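Local coordinates for TagI restriction endonuclease (Thermocrispum agreste, PDB 6GHS), which probably cleaves DNA carrying modified cytosines such as 5-methylcytosine and 5-hydroxymethylcytosine, pairing an SRA reader domain with an HNH nuclease domain, at residues A[8-19]-A[120-128]. Numbering follows the deposited sequence.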
loop_
_atom_site.group_PDB
_atom_site.type_symbol
_atom_site.label_atom_id
_atom_site.label_comp_id
_atom_site.label_asym_id
_atom_site.label_seq_id
_atom_site.Cartn_x
_atom_site.Cartn_y
_atom_site.Cartn_z
ATOM N N GLY A 8 -7.339 -10.956 14.154
ATOM C CA GLY A 8 -8.634 -10.827 13.517
ATOM C C GLY A 8 -9.725 -10.960 14.550
ATOM O O GLY A 8 -9.469 -10.908 15.758
ATOM N N HIS A 9 -10.954 -11.122 14.065
ATOM C CA HIS A 9 -12.102 -11.329 14.937
ATOM C C HIS A 9 -11.976 -12.681 15.638
ATOM O O HIS A 9 -11.303 -13.587 15.134
ATOM C CB HIS A 9 -13.407 -11.234 14.147
ATOM C CG HIS A 9 -13.758 -9.840 13.725
ATOM N ND1 HIS A 9 -13.788 -8.782 14.607
ATOM C CD2 HIS A 9 -14.120 -9.334 12.521
ATOM C CE1 HIS A 9 -14.144 -7.681 13.962
ATOM N NE2 HIS A 9 -14.350 -7.989 12.694
ATOM N N ILE A 10 -12.584 -12.777 16.822
ATOM C CA ILE A 10 -12.630 -14.012 17.604
ATOM C C ILE A 10 -14.018 -14.637 17.435
ATOM O O ILE A 10 -15.033 -13.938 17.593
ATOM C CB ILE A 10 -12.327 -13.760 19.101
ATOM C CG1 ILE A 10 -10.879 -13.283 19.280
ATOM C CG2 ILE A 10 -12.563 -15.019 19.935
ATOM C CD1 ILE A 10 -9.813 -14.288 18.861
ATOM N N PRO A 11 -14.070 -15.951 17.102
ATOM C CA PRO A 11 -15.359 -16.641 17.008
ATOM C C PRO A 11 -16.225 -16.487 18.272
ATOM O O PRO A 11 -15.772 -16.780 19.387
ATOM C CB PRO A 11 -14.957 -18.110 16.788
ATOM C CG PRO A 11 -13.628 -18.046 16.132
ATOM C CD PRO A 11 -12.951 -16.830 16.694
ATOM N N GLY A 12 -17.446 -15.991 18.080
ATOM C CA GLY A 12 -18.413 -15.840 19.163
ATOM C C GLY A 12 -18.504 -14.443 19.749
ATOM O O GLY A 12 -19.453 -14.146 20.475
ATOM N N HIS A 13 -17.530 -13.584 19.446
ATOM C CA HIS A 13 -17.459 -12.255 20.051
ATOM C C HIS A 13 -17.400 -11.219 18.936
ATOM O O HIS A 13 -16.316 -10.815 18.499
ATOM C CB HIS A 13 -16.267 -12.171 20.990
ATOM C CG HIS A 13 -16.308 -13.180 22.098
ATOM N ND1 HIS A 13 -16.938 -12.942 23.300
ATOM C CD2 HIS A 13 -15.802 -14.437 22.179
ATOM C CE1 HIS A 13 -16.811 -14.005 24.077
ATOM N NE2 HIS A 13 -16.124 -14.926 23.421
ATOM N N PRO A 14 -18.585 -10.809 18.444
ATOM C CA PRO A 14 -18.606 -9.859 17.340
ATOM C C PRO A 14 -18.316 -8.452 17.814
ATOM O O PRO A 14 -18.388 -8.176 19.013
ATOM C CB PRO A 14 -20.054 -9.952 16.817
ATOM C CG PRO A 14 -20.722 -11.046 17.594
ATOM C CD PRO A 14 -19.955 -11.174 18.859
ATOM N N GLU A 15 -18.007 -7.566 16.875
ATOM C CA GLU A 15 -17.885 -6.150 17.195
ATOM C C GLU A 15 -19.150 -5.725 17.919
ATOM O O GLU A 15 -20.234 -6.189 17.582
ATOM C CB GLU A 15 -17.692 -5.332 15.925
ATOM C CG GLU A 15 -17.552 -3.830 16.146
ATOM C CD GLU A 15 -17.154 -3.082 14.879
ATOM O OE1 GLU A 15 -17.431 -1.871 14.821
ATOM O OE2 GLU A 15 -16.570 -3.681 13.937
ATOM N N GLY A 16 -19.005 -4.883 18.936
ATOM C CA GLY A 16 -20.120 -4.536 19.828
ATOM C C GLY A 16 -20.159 -5.273 21.168
ATOM O O GLY A 16 -20.654 -4.704 22.145
ATOM N N SER A 17 -19.644 -6.512 21.232
ATOM C CA SER A 17 -19.631 -7.314 22.478
ATOM C C SER A 17 -19.142 -6.520 23.691
ATOM O O SER A 17 -18.159 -5.790 23.582
ATOM C CB SER A 17 -18.727 -8.545 22.338
ATOM O OG SER A 17 -18.985 -9.271 21.154
ATOM N N THR A 18 -19.831 -6.661 24.827
ATOM C CA THR A 18 -19.460 -5.987 26.084
ATOM C C THR A 18 -19.058 -7.021 27.124
ATOM O O THR A 18 -19.488 -8.176 27.054
ATOM C CB THR A 18 -20.610 -5.137 26.678
ATOM O OG1 THR A 18 -21.795 -5.937 26.785
ATOM C CG2 THR A 18 -20.894 -3.904 25.825
ATOM N N TYR A 19 -18.217 -6.586 28.070
ATOM C CA TYR A 19 -17.693 -7.418 29.176
ATOM C C TYR A 19 -17.556 -6.582 30.460
ATOM O O TYR A 19 -17.405 -5.357 30.409
ATOM C CB TYR A 19 -16.332 -8.035 28.815
ATOM C CG TYR A 19 -16.283 -8.697 27.459
ATOM C CD1 TYR A 19 -16.184 -7.931 26.296
ATOM C CD2 TYR A 19 -16.323 -10.081 27.333
ATOM C CE1 TYR A 19 -16.150 -8.520 25.046
ATOM C CE2 TYR A 19 -16.280 -10.685 26.082
ATOM C CZ TYR A 19 -16.194 -9.899 24.939
ATOM O OH TYR A 19 -16.159 -10.483 23.695
ATOM N N SER A 120 -19.770 1.962 31.565
ATOM C CA SER A 120 -19.132 0.983 32.442
ATOM C C SER A 120 -18.823 -0.325 31.717
ATOM O O SER A 120 -19.489 -0.674 30.737
ATOM C CB SER A 120 -20.006 0.704 33.658
ATOM O OG SER A 120 -19.278 -0.033 34.620
ATOM N N GLY A 121 -17.808 -1.032 32.222
ATOM C CA GLY A 121 -17.346 -2.299 31.648
ATOM C C GLY A 121 -16.272 -2.118 30.586
ATOM O O GLY A 121 -15.443 -1.207 30.669
ATOM N N TYR A 122 -16.284 -3.015 29.602
ATOM C CA TYR A 122 -15.359 -2.994 28.465
ATOM C C TYR A 122 -16.103 -3.439 27.211
ATOM O O TYR A 122 -16.678 -4.523 27.206
ATOM C CB TYR A 122 -14.197 -3.963 28.696
ATOM C CG TYR A 122 -13.194 -3.517 29.721
ATOM C CD1 TYR A 122 -13.298 -3.919 31.039
ATOM C CD2 TYR A 122 -12.123 -2.708 29.370
ATOM C CE1 TYR A 122 -12.372 -3.516 31.989
ATOM C CE2 TYR A 122 -11.190 -2.298 30.311
ATOM C CZ TYR A 122 -11.321 -2.706 31.621
ATOM O OH TYR A 122 -10.402 -2.313 32.560
ATOM N N ARG A 123 -16.086 -2.623 26.158
ATOM C CA ARG A 123 -16.650 -3.003 24.853
ATOM C C ARG A 123 -15.521 -3.366 23.868
ATOM O O ARG A 123 -14.454 -2.736 23.865
ATOM C CB ARG A 123 -17.517 -1.864 24.286
ATOM C CG ARG A 123 -18.273 -2.231 23.009
ATOM C CD ARG A 123 -19.012 -1.066 22.359
ATOM N NE ARG A 123 -18.245 0.190 22.325
ATOM C CZ ARG A 123 -18.398 1.229 23.158
ATOM N NH1 ARG A 123 -19.312 1.225 24.130
ATOM N NH2 ARG A 123 -17.625 2.304 23.010
ATOM N N TYR A 124 -15.763 -4.379 23.039
ATOM C CA TYR A 124 -14.871 -4.700 21.933
ATOM C C TYR A 124 -15.309 -3.897 20.704
ATOM O O TYR A 124 -16.387 -4.143 20.175
ATOM C CB TYR A 124 -14.895 -6.205 21.645
ATOM C CG TYR A 124 -14.265 -6.590 20.316
ATOM C CD1 TYR A 124 -12.984 -6.151 19.967
ATOM C CD2 TYR A 124 -14.947 -7.389 19.410
ATOM C CE1 TYR A 124 -12.412 -6.491 18.753
ATOM C CE2 TYR A 124 -14.381 -7.735 18.196
ATOM C CZ TYR A 124 -13.115 -7.289 17.873
ATOM O OH TYR A 124 -12.566 -7.646 16.665
ATOM N N ASP A 125 -14.474 -2.960 20.241
ATOM C CA ASP A 125 -14.817 -2.077 19.110
ATOM C C ASP A 125 -14.214 -2.478 17.759
ATOM O O ASP A 125 -14.010 -1.629 16.894
ATOM C CB ASP A 125 -14.431 -0.631 19.444
ATOM C CG ASP A 125 -15.253 -0.060 20.572
ATOM O OD1 ASP A 125 -15.861 -0.848 21.322
ATOM O OD2 ASP A 125 -15.300 1.179 20.717
ATOM N N GLY A 126 -13.969 -3.767 17.551
ATOM C CA GLY A 126 -13.465 -4.258 16.256
ATOM C C GLY A 126 -11.993 -4.026 15.934
ATOM O O GLY A 126 -11.218 -3.567 16.768
ATOM N N LEU A 127 -11.626 -4.330 14.694
ATOM C CA LEU A 127 -10.236 -4.319 14.257
ATOM C C LEU A 127 -9.777 -2.947 13.741
ATOM O O LEU A 127 -10.499 -2.256 13.017
ATOM C CB LEU A 127 -10.040 -5.353 13.151
ATOM C CG LEU A 127 -10.558 -6.777 13.372
ATOM C CD1 LEU A 127 -10.514 -7.554 12.065
ATOM C CD2 LEU A 127 -9.772 -7.507 14.451
ATOM N N TYR A 128 -8.561 -2.576 14.130
ATOM C CA TYR A 128 -7.858 -1.407 13.607
ATOM C C TYR A 128 -6.524 -1.835 12.995
ATOM O O TYR A 128 -5.991 -2.913 13.299
ATOM C CB TYR A 128 -7.590 -0.400 14.714
ATOM C CG TYR A 128 -8.807 0.347 15.201
ATOM C CD1 TYR A 128 -9.917 -0.329 15.725
ATOM C CD2 TYR A 128 -8.840 1.741 15.171
ATOM C CE1 TYR A 128 -11.023 0.362 16.184
ATOM C CE2 TYR A 128 -9.947 2.442 15.628
ATOM C CZ TYR A 128 -11.037 1.750 16.132
ATOM O OH TYR A 128 -12.143 2.443 16.583
#
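Y19 and Y122 pair through both backbone bonds of an antiparallel hydrogen-bonded pair, joining the short edge strand 18-19 to the long strand 122-137 in the sheet of the SRA domain. Y19 N reaches Y122 O at 2.7 Å, and Y122 N returns a bond to Y19 O. Next along the strand, T18 and R123 form the non-hydrogen-bonded pair. Beyond it, residues 14-17 make a type II turn that continues the contact: Y124 N donates to S17 O at 2.8 Å, almost straight (173°), and Y124 O accepts G16 N. Both backbone polar atoms of Y124 are thus satisfied by the turn. Within it, P14 O accepts S17 N.

The Y124 side chain, its CG anti to the backbone N (chi1 166°), sends its ring toward H9, with CD2 3.6 Å from P14 O and CE2 as close to H13 O. The two rings meet rim to rim with planes at 82°. L127 CD1 sits over one face of the H9 imidazole, 4.0 Å from its centroid, in a CH-pi contact. E15 stretches past G126, its CG 3.8 Å from G126 N, to salt-bridge K153 on strand 145-153. D125 OD1 takes a salt bridge from R123 NE (2.8 Å, a weak, bent hydrogen bond), while R108 NE of strand 104-109 bridges OD2. H9 ND1 and Y124 OH lie 2.6 Å apart in a hydrogen bond in which either may be the donor.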